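Local coordinates for protein hyaluronidase (Streptomyces koganeiensis, PDB 4UFQ) that probably cleaves the glycosidic bonds of hyaluronan, as expected for a bacterial hyaluronidase related to phage tail-fibre proteins, and assembles from three copies of the chain, at residues Val136-Asp148 / Ala151-Gly163; Ser190-Leu202 / Arg205-Ala217. One frame throughout, in Å; residues are numbered along the deposited sequence.

The chain is an elongated string of short strands, and both contacts lie on the same side of its centre. From the N terminus, contact 1 comes first. Residues 136-148 fold back on themselves as a hairpin, and residues 151-163 return alongside them. Only two residues separate these segments, and a parallel ladder ties strand 143-145 to strand 157-160. The chain then passes through strands 169-172 and 175-177 to reach contact 2. There, residues 190-202 and 205-217 form a three-stranded meander that ends at the C terminus. The contacts follow in series and neither nest nor cross. The centres of contacts 1 and 2 are 23 Å apart. Both touch the second subunit.

Contact 1 of 2, residues Val136-Asp148 / Ala151-Gly163; sequences VVKGTGRIGVGID and ATPRAQVHIVQRG
R162 reaches G146 and D148 with its guanidinium edge. R162 NE and R162 NH2 both donate to G146 O, each at 2.8 Å, and this carbonyl lies close to the guanidinium plane. R162 NH2 also makes a salt bridge to D148 OD1 at 3.0 Å, meeting it from above the carboxylate plane. The two bonds to G146 O probably fix the rotation of the guanidinium. At the other end, R142 NH1 donates to P153 O at 2.9 Å, nearly in the R142 guanidinium plane. Its chain is extended from CG to NE and carries the group past A155 O. Between these arginines, strands 143-145 and 157-160 run parallel, bonded from I143 N to Q156 O through to V160 N and V145 O.

I147 CG2 sits over one face of the H158 ring, 3.7 Å from its centroid, as a CH-pi contact. With chi1 at 62°, the CG1 branch carries I147 CD1 to 3.5 Å from A151 O and 4.0 Å from P153 CG. H158 ND1 accepts from R154 N, while NE2 bonds E172 of the second subunit. K138 CG packs on P153 CD at 3.6 Å. I143 and V145 meet V157 and I159 on the opposite sheet face from H158. The second subunit continues the parallel ladder from strand 157-160. The motif is a parallel strand pair in a mixed sheet that runs across a trimer interface.

Contact 2 of 2, residues Ser190-Leu202 / Arg205-Ala217; sequences SGGGALYASGGAL and RGSNGTVTTIAPA
G192 and S207 meet where the two segments diverge. S207 CB lies 3.3 Å from G192 O, and a water joins S207 OG to G192 N. Next along the chain, A194 and R205 form an antiparallel hydrogen-bonded pair. Each backbone N donates to the other residue's O at 2.9 Å. The A194 strand is extended on its other side by a strand of the third subunit.

L195 extends CD1 to I214 CD1 at 4.2 Å, the two side chains crossing at about a right angle. W204 also packs against both. Y196 CG stands between the backbone N and the carbonyl carbon, with chi1 at 61°. This sends the hydroxyl across the sheet, where Y196 OH meets V211 CG1 at 3.4 Å. A water links the same OH to R205 NE, and lies in the guanidinium plane at its edge.

The chain reverses in a type I' turn from S198 to A201. A217 CB rests 3.4 Å from G199 O, and A217 CA makes a CA-H...O contact to G200 O. The terminal OXT of A217 bonds T210 of the second subunit. A201 CB then lies against A215 O and packs on T213 CG2.

L202 N donates to A215 O. In return, L202 O accepts from I214 N at 2.7 Å, with an angle of 137° at the hydrogen, and only weakly from A215 N. I214 and A215 therefore both face L202, a classic beta bulge. I214 also packs against I214 of both other subunits. The arrangement is a three-stranded antiparallel meander that ends each chain of the trimer.

Contact 1 of 2, residues Val136-Asp148 / Ala151-Gly163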
loop_
_atom_site.group_PDB
_atom_site.type_symbol
_atom_site.label_atom_id
_atom_site.label_comp_id
_atom_site.label_asym_id
_atom_site.label_seq_id
_atom_site.Cartn_x
_atom_site.Cartn_y
_atom_site.Cartn_z
ATOM N N VAL B 136 6.464 7.907 -2.294
ATOM C CA VAL B 136 7.459 6.843 -2.334
ATOM C C VAL B 136 8.117 6.705 -0.969
ATOM O O VAL B 136 8.402 7.703 -0.288
ATOM C CB VAL B 136 8.503 7.084 -3.440
ATOM C CG1 VAL B 136 9.331 8.345 -3.174
ATOM C CG2 VAL B 136 9.417 5.878 -3.630
ATOM N N VAL B 137 8.302 5.461 -0.548
ATOM C CA VAL B 137 9.080 5.129 0.630
ATOM C C VAL B 137 10.250 4.315 0.124
ATOM O O VAL B 137 10.070 3.209 -0.396
ATOM C CB VAL B 137 8.257 4.369 1.704
ATOM C CG1 VAL B 137 9.104 4.135 2.957
ATOM C CG2 VAL B 137 6.981 5.092 2.083
ATOM N N LYS B 138 11.447 4.879 0.207
ATOM C CA LYS B 138 12.653 4.196 -0.232
ATOM C C LYS B 138 13.033 3.059 0.706
ATOM O O LYS B 138 12.583 2.999 1.850
ATOM C CB LYS B 138 13.816 5.204 -0.306
ATOM C CG LYS B 138 13.507 6.552 -1.029
ATOM C CD LYS B 138 13.105 6.419 -2.484
ATOM C CE LYS B 138 14.226 6.014 -3.408
ATOM N NZ LYS B 138 13.671 5.676 -4.766
ATOM N N GLY B 139 13.887 2.166 0.229
ATOM C CA GLY B 139 14.464 1.131 1.074
ATOM C C GLY B 139 15.112 1.677 2.351
ATOM O O GLY B 139 15.115 1.017 3.386
ATOM N N THR B 140 15.702 2.866 2.280
ATOM C CA THR B 140 16.284 3.529 3.450
ATOM C C THR B 140 15.247 3.997 4.468
ATOM O O THR B 140 15.589 4.328 5.611
ATOM C CB THR B 140 17.024 4.803 3.020
ATOM O OG1 THR B 140 16.101 5.634 2.301
ATOM C CG2 THR B 140 18.232 4.467 2.144
ATOM N N GLY B 141 13.986 4.041 4.056
ATOM C CA GLY B 141 12.926 4.569 4.883
ATOM C C GLY B 141 12.590 6.018 4.572
ATOM O O GLY B 141 11.575 6.522 5.046
ATOM N N ARG B 142 13.415 6.700 3.775
ATOM C CA ARG B 142 13.091 8.103 3.459
ATOM C C ARG B 142 11.845 8.163 2.566
ATOM O O ARG B 142 11.610 7.275 1.730
ATOM C CB ARG B 142 14.259 8.830 2.789
ATOM C CG ARG B 142 15.505 8.968 3.652
ATOM C CD ARG B 142 16.479 9.933 3.042
ATOM N NE ARG B 142 17.742 9.946 3.764
ATOM C CZ ARG B 142 18.799 10.627 3.370
ATOM N NH1 ARG B 142 18.702 11.426 2.315
ATOM N NH2 ARG B 142 19.927 10.557 4.075
ATOM N N ILE B 143 11.055 9.211 2.753
ATOM C CA ILE B 143 9.798 9.389 2.056
ATOM C C ILE B 143 9.834 10.609 1.164
ATOM O O ILE B 143 10.291 11.687 1.602
ATOM C CB ILE B 143 8.630 9.503 3.048
ATOM C CG1 ILE B 143 8.584 8.228 3.900
ATOM C CG2 ILE B 143 7.320 9.761 2.311
ATOM C CD1 ILE B 143 7.333 8.073 4.730
ATOM N N GLY B 144 9.407 10.438 -0.086
ATOM C CA GLY B 144 9.215 11.544 -1.007
ATOM C C GLY B 144 7.751 11.731 -1.344
ATOM O O GLY B 144 7.010 10.748 -1.561
ATOM N N VAL B 145 7.331 12.999 -1.391
ATOM C CA VAL B 145 5.961 13.391 -1.722
ATOM C C VAL B 145 6.042 14.457 -2.821
ATOM O O VAL B 145 6.357 15.615 -2.535
ATOM C CB VAL B 145 5.160 13.907 -0.501
ATOM C CG1 VAL B 145 3.735 14.261 -0.911
ATOM C CG2 VAL B 145 5.144 12.902 0.656
ATOM N N GLY B 146 5.786 14.090 -4.069
ATOM C CA GLY B 146 5.912 15.028 -5.170
ATOM C C GLY B 146 7.337 15.322 -5.601
ATOM O O GLY B 146 7.576 16.299 -6.317
ATOM N N ILE B 147 8.294 14.497 -5.190
ATOM C CA ILE B 147 9.666 14.672 -5.643
ATOM C C ILE B 147 9.787 14.183 -7.083
ATOM O O ILE B 147 8.907 13.476 -7.601
ATOM C CB ILE B 147 10.691 13.932 -4.716
ATOM C CG1 ILE B 147 10.431 12.414 -4.720
ATOM C CG2 ILE B 147 10.636 14.508 -3.306
ATOM C CD1 ILE B 147 11.506 11.621 -3.993
ATOM N N ASP B 148 10.870 14.559 -7.745
ATOM C CA ASP B 148 11.127 14.085 -9.089
ATOM C C ASP B 148 11.234 12.562 -9.052
ATOM O O ASP B 148 11.803 11.998 -8.107
ATOM C CB ASP B 148 12.420 14.695 -9.635
ATOM C CG ASP B 148 12.327 16.199 -9.859
ATOM O OD1 ASP B 148 11.209 16.742 -9.957
ATOM O OD2 ASP B 148 13.393 16.834 -9.967
ATOM N N ALA B 151 14.196 10.212 -7.679
ATOM C CA ALA B 151 15.146 11.016 -6.917
ATOM C C ALA B 151 15.266 10.512 -5.485
ATOM O O ALA B 151 14.355 9.898 -4.948
ATOM C CB ALA B 151 14.727 12.495 -6.898
ATOM N N THR B 152 16.403 10.786 -4.860
ATOM C CA THR B 152 16.585 10.489 -3.449
ATOM C C THR B 152 15.999 11.614 -2.584
ATOM O O THR B 152 16.385 12.780 -2.741
ATOM C CB THR B 152 18.077 10.350 -3.125
ATOM O OG1 THR B 152 18.654 9.365 -3.984
ATOM C CG2 THR B 152 18.277 9.919 -1.682
ATOM N N PRO B 153 15.086 11.287 -1.658
ATOM C CA PRO B 153 14.578 12.339 -0.766
ATOM C C PRO B 153 15.719 12.969 0.035
ATOM O O PRO B 153 16.637 12.265 0.439
ATOM C CB PRO B 153 13.607 11.583 0.148
ATOM C CG PRO B 153 13.213 10.358 -0.634
ATOM C CD PRO B 153 14.448 9.983 -1.387
ATOM N N ARG B 154 15.649 14.283 0.272
ATOM C CA ARG B 154 16.736 15.009 0.935
ATOM C C ARG B 154 16.458 15.280 2.420
ATOM O O ARG B 154 17.106 16.136 3.055
ATOM C CB ARG B 154 17.071 16.303 0.170
ATOM C CG ARG B 154 17.559 16.072 -1.255
ATOM C CD ARG B 154 18.265 17.285 -1.854
ATOM N NE ARG B 154 17.382 18.469 -1.889
ATOM C CZ ARG B 154 16.552 18.758 -2.882
ATOM N NH1 ARG B 154 16.410 17.943 -3.930
ATOM N NH2 ARG B 154 15.820 19.847 -2.826
ATOM N N ALA B 155 15.531 14.516 2.980
ATOM C CA ALA B 155 15.235 14.522 4.407
ATOM C C ALA B 155 14.490 13.222 4.700
ATOM O O ALA B 155 14.133 12.474 3.755
ATOM C CB ALA B 155 14.372 15.759 4.776
ATOM N N GLN B 156 14.192 12.960 5.972
ATOM C CA GLN B 156 13.407 11.773 6.287
ATOM C C GLN B 156 12.060 11.778 5.558
ATOM O O GLN B 156 11.607 10.719 5.095
ATOM C CB GLN B 156 13.229 11.614 7.795
ATOM C CG GLN B 156 12.853 10.180 8.173
ATOM C CD GLN B 156 13.993 9.202 8.126
ATOM O OE1 GLN B 156 15.172 9.557 8.211
ATOM N NE2 GLN B 156 13.650 7.929 7.983
ATOM N N VAL B 157 11.436 12.954 5.476
ATOM C CA VAL B 157 10.257 13.195 4.640
ATOM C C VAL B 157 10.522 14.463 3.838
ATOM O O VAL B 157 10.913 15.485 4.410
ATOM C CB VAL B 157 8.984 13.374 5.484
ATOM C CG1 VAL B 157 7.781 13.694 4.602
ATOM C CG2 VAL B 157 8.738 12.098 6.290
ATOM N N HIS B 158 10.336 14.395 2.524
ATOM C CA HIS B 158 10.637 15.478 1.586
ATOM C C HIS B 158 9.371 15.733 0.772
ATOM O O HIS B 158 8.929 14.850 0.029
ATOM C CB HIS B 158 11.794 15.030 0.676
ATOM C CG HIS B 158 12.247 16.014 -0.367
ATOM N ND1 HIS B 158 13.443 15.853 -1.039
ATOM C CD2 HIS B 158 11.675 17.129 -0.883
ATOM C CE1 HIS B 158 13.592 16.834 -1.914
ATOM N NE2 HIS B 158 12.542 17.630 -1.833
ATOM N N ILE B 159 8.772 16.921 0.937
ATOM C CA ILE B 159 7.541 17.324 0.247
ATOM C C ILE B 159 7.807 18.452 -0.698
ATOM O O ILE B 159 8.475 19.422 -0.315
ATOM C CB ILE B 159 6.447 17.801 1.260
ATOM C CG1 ILE B 159 6.244 16.768 2.375
ATOM C CG2 ILE B 159 5.144 18.109 0.524
ATOM C CD1 ILE B 159 5.376 17.254 3.536
ATOM N N VAL B 160 7.275 18.363 -1.912
ATOM C CA VAL B 160 7.350 19.434 -2.901
ATOM C C VAL B 160 5.946 19.929 -3.240
ATOM O O VAL B 160 5.092 19.144 -3.648
ATOM C CB VAL B 160 8.046 18.968 -4.188
ATOM C CG1 VAL B 160 8.191 20.111 -5.188
ATOM C CG2 VAL B 160 9.411 18.366 -3.856
ATOM N N GLN B 161 5.721 21.241 -3.090
ATOM C CA GLN B 161 4.486 21.896 -3.505
ATOM C C GLN B 161 4.394 21.846 -5.024
ATOM O O GLN B 161 5.248 22.405 -5.710
ATOM C CB GLN B 161 4.494 23.339 -2.987
ATOM C CG GLN B 161 3.207 24.152 -3.143
ATOM C CD GLN B 161 3.292 25.498 -2.411
ATOM O OE1 GLN B 161 4.117 25.670 -1.518
ATOM N NE2 GLN B 161 2.445 26.436 -2.789
ATOM N N ARG B 162 3.366 21.168 -5.547
ATOM C CA ARG B 162 3.179 20.997 -6.984
ATOM C C ARG B 162 1.876 21.612 -7.485
ATOM O O ARG B 162 0.950 21.850 -6.706
ATOM C CB ARG B 162 3.189 19.507 -7.355
ATOM C CG ARG B 162 4.500 18.805 -7.052
ATOM C CD ARG B 162 5.565 19.235 -8.046
ATOM N NE ARG B 162 6.782 18.460 -7.842
ATOM C CZ ARG B 162 7.900 18.589 -8.551
ATOM N NH1 ARG B 162 7.994 19.482 -9.527
ATOM N NH2 ARG B 162 8.937 17.819 -8.261
ATOM N N GLY B 163 1.808 21.860 -8.791
ATOM C CA GLY B 163 0.555 22.232 -9.435
ATOM C C GLY B 163 0.006 23.531 -8.877
ATOM O O GLY B 163 0.745 24.494 -8.665
HETATM O O HOH W 1 12.369 8.068 -5.514
HETATM O O HOH W 2 15.323 5.314 8.103
HETATM O O HOH W 3 11.232 6.209 7.676
HETATM O O HOH W 4 17.420 8.477 6.613
#

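Contact 2 of 2, residues Ser190-Leu202 / Arg205-Ala217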
loop_
_atom_site.group_PDB
_atom_site.type_symbol
_atom_site.label_atom_id
_atom_site.label_comp_id
_atom_site.label_asym_id
_atom_site.label_seq_id
_atom_site.Cartn_x
_atom_site.Cartn_y
_atom_site.Cartn_z
ATOM N N SER B 190 17.488 23.983 -2.137
ATOM C CA SER B 190 16.373 24.822 -2.584
ATOM C C SER B 190 16.390 26.158 -1.847
ATOM O O SER B 190 15.487 26.985 -2.004
ATOM C CB SER B 190 15.024 24.102 -2.371
ATOM O OG SER B 190 14.766 23.857 -0.999
ATOM N N GLY B 191 17.425 26.362 -1.038
ATOM C CA GLY B 191 17.609 27.611 -0.309
ATOM C C GLY B 191 16.769 27.618 0.930
ATOM O O GLY B 191 16.423 26.548 1.455
ATOM N N GLY B 192 16.417 28.806 1.402
ATOM C CA GLY B 192 15.628 28.941 2.608
ATOM C C GLY B 192 16.466 28.748 3.849
ATOM O O GLY B 192 17.509 29.390 4.013
ATOM N N GLY B 193 16.024 27.866 4.720
ATOM C CA GLY B 193 16.759 27.660 5.957
ATOM C C GLY B 193 16.349 26.437 6.718
ATOM O O GLY B 193 15.636 25.549 6.196
ATOM N N ALA B 194 16.837 26.342 7.950
ATOM C CA ALA B 194 16.590 25.205 8.822
ATOM C C ALA B 194 16.020 25.680 10.142
ATOM O O ALA B 194 16.638 26.482 10.850
ATOM C CB ALA B 194 17.899 24.441 9.048
ATOM N N LEU B 195 14.855 25.140 10.495
ATOM C CA LEU B 195 14.150 25.463 11.721
ATOM C C LEU B 195 14.389 24.306 12.663
ATOM O O LEU B 195 14.226 23.138 12.271
ATOM C CB LEU B 195 12.652 25.601 11.432
ATOM C CG LEU B 195 11.743 26.058 12.577
ATOM C CD1 LEU B 195 12.015 27.514 12.975
ATOM C CD2 LEU B 195 10.270 25.882 12.203
ATOM N N TYR B 196 14.847 24.569 13.881
ATOM C CA TYR B 196 15.123 23.490 14.816
ATOM C C TYR B 196 14.975 23.949 16.232
ATOM O O TYR B 196 14.998 25.156 16.507
ATOM C CB TYR B 196 16.533 22.903 14.583
ATOM C CG TYR B 196 17.690 23.865 14.763
ATOM C CD1 TYR B 196 18.018 24.782 13.765
ATOM C CD2 TYR B 196 18.442 23.855 15.909
ATOM C CE1 TYR B 196 19.098 25.656 13.912
ATOM C CE2 TYR B 196 19.523 24.720 16.066
ATOM C CZ TYR B 196 19.829 25.622 15.067
ATOM O OH TYR B 196 20.888 26.482 15.210
ATOM N N ALA B 197 14.794 22.987 17.130
ATOM C CA ALA B 197 14.799 23.251 18.555
ATOM C C ALA B 197 16.150 22.897 19.164
ATOM O O ALA B 197 16.820 21.946 18.752
ATOM C CB ALA B 197 13.645 22.497 19.274
ATOM N N SER B 198 16.556 23.721 20.130
ATOM C CA SER B 198 17.833 23.559 20.793
ATOM C C SER B 198 17.654 24.028 22.234
ATOM O O SER B 198 17.309 25.193 22.481
ATOM C CB SER B 198 18.878 24.373 20.061
ATOM O OG SER B 198 20.173 24.049 20.561
ATOM N N GLY B 199 17.858 23.124 23.182
ATOM C CA GLY B 199 17.686 23.442 24.590
ATOM C C GLY B 199 16.292 23.949 24.902
ATOM O O GLY B 199 16.140 24.739 25.830
ATOM N N GLY B 200 15.285 23.522 24.146
ATOM C CA GLY B 200 13.902 23.939 24.369
ATOM C C GLY B 200 13.497 25.221 23.652
ATOM O O GLY B 200 12.327 25.589 23.646
ATOM N N ALA B 201 14.468 25.909 23.056
ATOM C CA ALA B 201 14.248 27.154 22.302
ATOM C C ALA B 201 14.044 26.837 20.826
ATOM O O ALA B 201 14.452 25.760 20.357
ATOM C CB ALA B 201 15.438 28.067 22.478
ATOM N N LEU B 202 13.435 27.764 20.090
ATOM C CA LEU B 202 13.223 27.630 18.656
ATOM C C LEU B 202 14.226 28.519 17.920
ATOM O O LEU B 202 14.354 29.720 18.242
ATOM C CB LEU B 202 11.778 28.033 18.312
ATOM C CG LEU B 202 11.392 27.862 16.843
ATOM C CD1 LEU B 202 11.354 26.390 16.439
ATOM C CD2 LEU B 202 10.027 28.547 16.606
ATOM N N ARG B 205 18.373 28.791 11.232
ATOM C CA ARG B 205 19.578 29.034 10.461
ATOM C C ARG B 205 19.169 29.425 9.047
ATOM O O ARG B 205 18.516 28.638 8.361
ATOM C CB ARG B 205 20.476 27.799 10.443
ATOM C CG ARG B 205 21.590 27.878 9.387
ATOM C CD ARG B 205 22.507 26.669 9.397
ATOM N NE ARG B 205 23.554 26.857 10.382
ATOM C CZ ARG B 205 24.718 27.453 10.157
ATOM N NH1 ARG B 205 25.028 27.929 8.964
ATOM N NH2 ARG B 205 25.586 27.589 11.153
ATOM N N GLY B 206 19.511 30.630 8.619
ATOM C CA GLY B 206 19.208 31.075 7.273
ATOM C C GLY B 206 20.259 30.698 6.254
ATOM O O GLY B 206 21.373 30.237 6.583
ATOM N N SER B 207 19.971 30.984 4.992
ATOM C CA SER B 207 20.844 30.521 3.915
ATOM C C SER B 207 22.193 31.206 3.911
ATOM O O SER B 207 23.138 30.677 3.324
ATOM C CB SER B 207 20.176 30.672 2.550
ATOM O OG SER B 207 19.867 32.016 2.275
ATOM N N ASN B 208 22.288 32.383 4.523
ATOM C CA ASN B 208 23.556 33.093 4.579
ATOM C C ASN B 208 24.326 32.735 5.844
ATOM O O ASN B 208 25.427 33.239 6.073
ATOM C CB ASN B 208 23.366 34.611 4.482
ATOM C CG ASN B 208 23.040 35.069 3.074
ATOM O OD1 ASN B 208 23.392 34.404 2.093
ATOM N ND2 ASN B 208 22.369 36.213 2.966
ATOM N N GLY B 209 23.762 31.830 6.633
ATOM C CA GLY B 209 24.442 31.294 7.797
ATOM C C GLY B 209 24.106 31.987 9.102
ATOM O O GLY B 209 24.690 31.681 10.133
ATOM N N THR B 210 23.165 32.923 9.086
ATOM C CA THR B 210 22.785 33.585 10.337
ATOM C C THR B 210 21.942 32.675 11.179
ATOM O O THR B 210 20.976 32.083 10.673
ATOM C CB THR B 210 22.007 34.877 10.081
ATOM O OG1 THR B 210 22.716 35.670 9.121
ATOM C CG2 THR B 210 21.799 35.667 11.386
ATOM N N VAL B 211 22.275 32.556 12.462
ATOM C CA VAL B 211 21.524 31.725 13.399
ATOM C C VAL B 211 20.839 32.627 14.416
ATOM O O VAL B 211 21.504 33.417 15.090
ATOM C CB VAL B 211 22.441 30.690 14.071
ATOM C CG1 VAL B 211 21.636 29.803 14.974
ATOM C CG2 VAL B 211 23.143 29.838 13.001
ATOM N N THR B 212 19.523 32.536 14.486
ATOM C CA THR B 212 18.685 33.374 15.348
ATOM C C THR B 212 17.876 32.522 16.302
ATOM O O THR B 212 17.247 31.556 15.883
ATOM C CB THR B 212 17.704 34.165 14.492
ATOM O OG1 THR B 212 18.429 34.982 13.573
ATOM C CG2 THR B 212 16.817 35.075 15.339
ATOM N N THR B 213 17.900 32.846 17.601
ATOM C CA THR B 213 16.980 32.236 18.564
ATOM C C THR B 213 15.677 33.038 18.516
ATOM O O THR B 213 15.626 34.205 18.959
ATOM C CB THR B 213 17.581 32.212 19.976
ATOM O OG1 THR B 213 18.814 31.481 19.978
ATOM C CG2 THR B 213 16.633 31.524 20.944
ATOM N N ILE B 214 14.653 32.424 17.940
ATOM C CA ILE B 214 13.362 33.064 17.753
ATOM C C ILE B 214 12.546 33.134 19.033
ATOM O O ILE B 214 11.905 34.157 19.295
ATOM C CB ILE B 214 12.562 32.293 16.680
ATOM C CG1 ILE B 214 13.293 32.399 15.341
ATOM C CG2 ILE B 214 11.132 32.802 16.593
ATOM C CD1 ILE B 214 12.797 31.359 14.337
ATOM N N ALA B 215 12.574 32.071 19.842
ATOM C CA ALA B 215 11.781 32.065 21.068
ATOM C C ALA B 215 12.446 31.190 22.091
ATOM O O ALA B 215 12.991 30.150 21.754
ATOM C CB ALA B 215 10.375 31.581 20.815
ATOM N N PRO B 216 12.367 31.574 23.368
ATOM C CA PRO B 216 13.083 30.814 24.406
ATOM C C PRO B 216 12.375 29.555 24.890
ATOM O O PRO B 216 11.174 29.359 24.693
ATOM C CB PRO B 216 13.184 31.818 25.558
ATOM C CG PRO B 216 12.004 32.714 25.382
ATOM C CD PRO B 216 11.789 32.818 23.892
ATOM N N ALA B 217 13.136 28.686 25.538
ATOM C CA ALA B 217 12.559 27.579 26.273
ATOM C C ALA B 217 11.635 28.104 27.360
ATOM O O ALA B 217 10.627 27.462 27.665
ATOM C CB ALA B 217 13.654 26.743 26.897
ATOM O OXT ALA B 217 11.881 29.170 27.954
HETATM O O HOH W 5 18.133 31.157 0.166
HETATM O O HOH W 6 22.723 26.262 13.075
#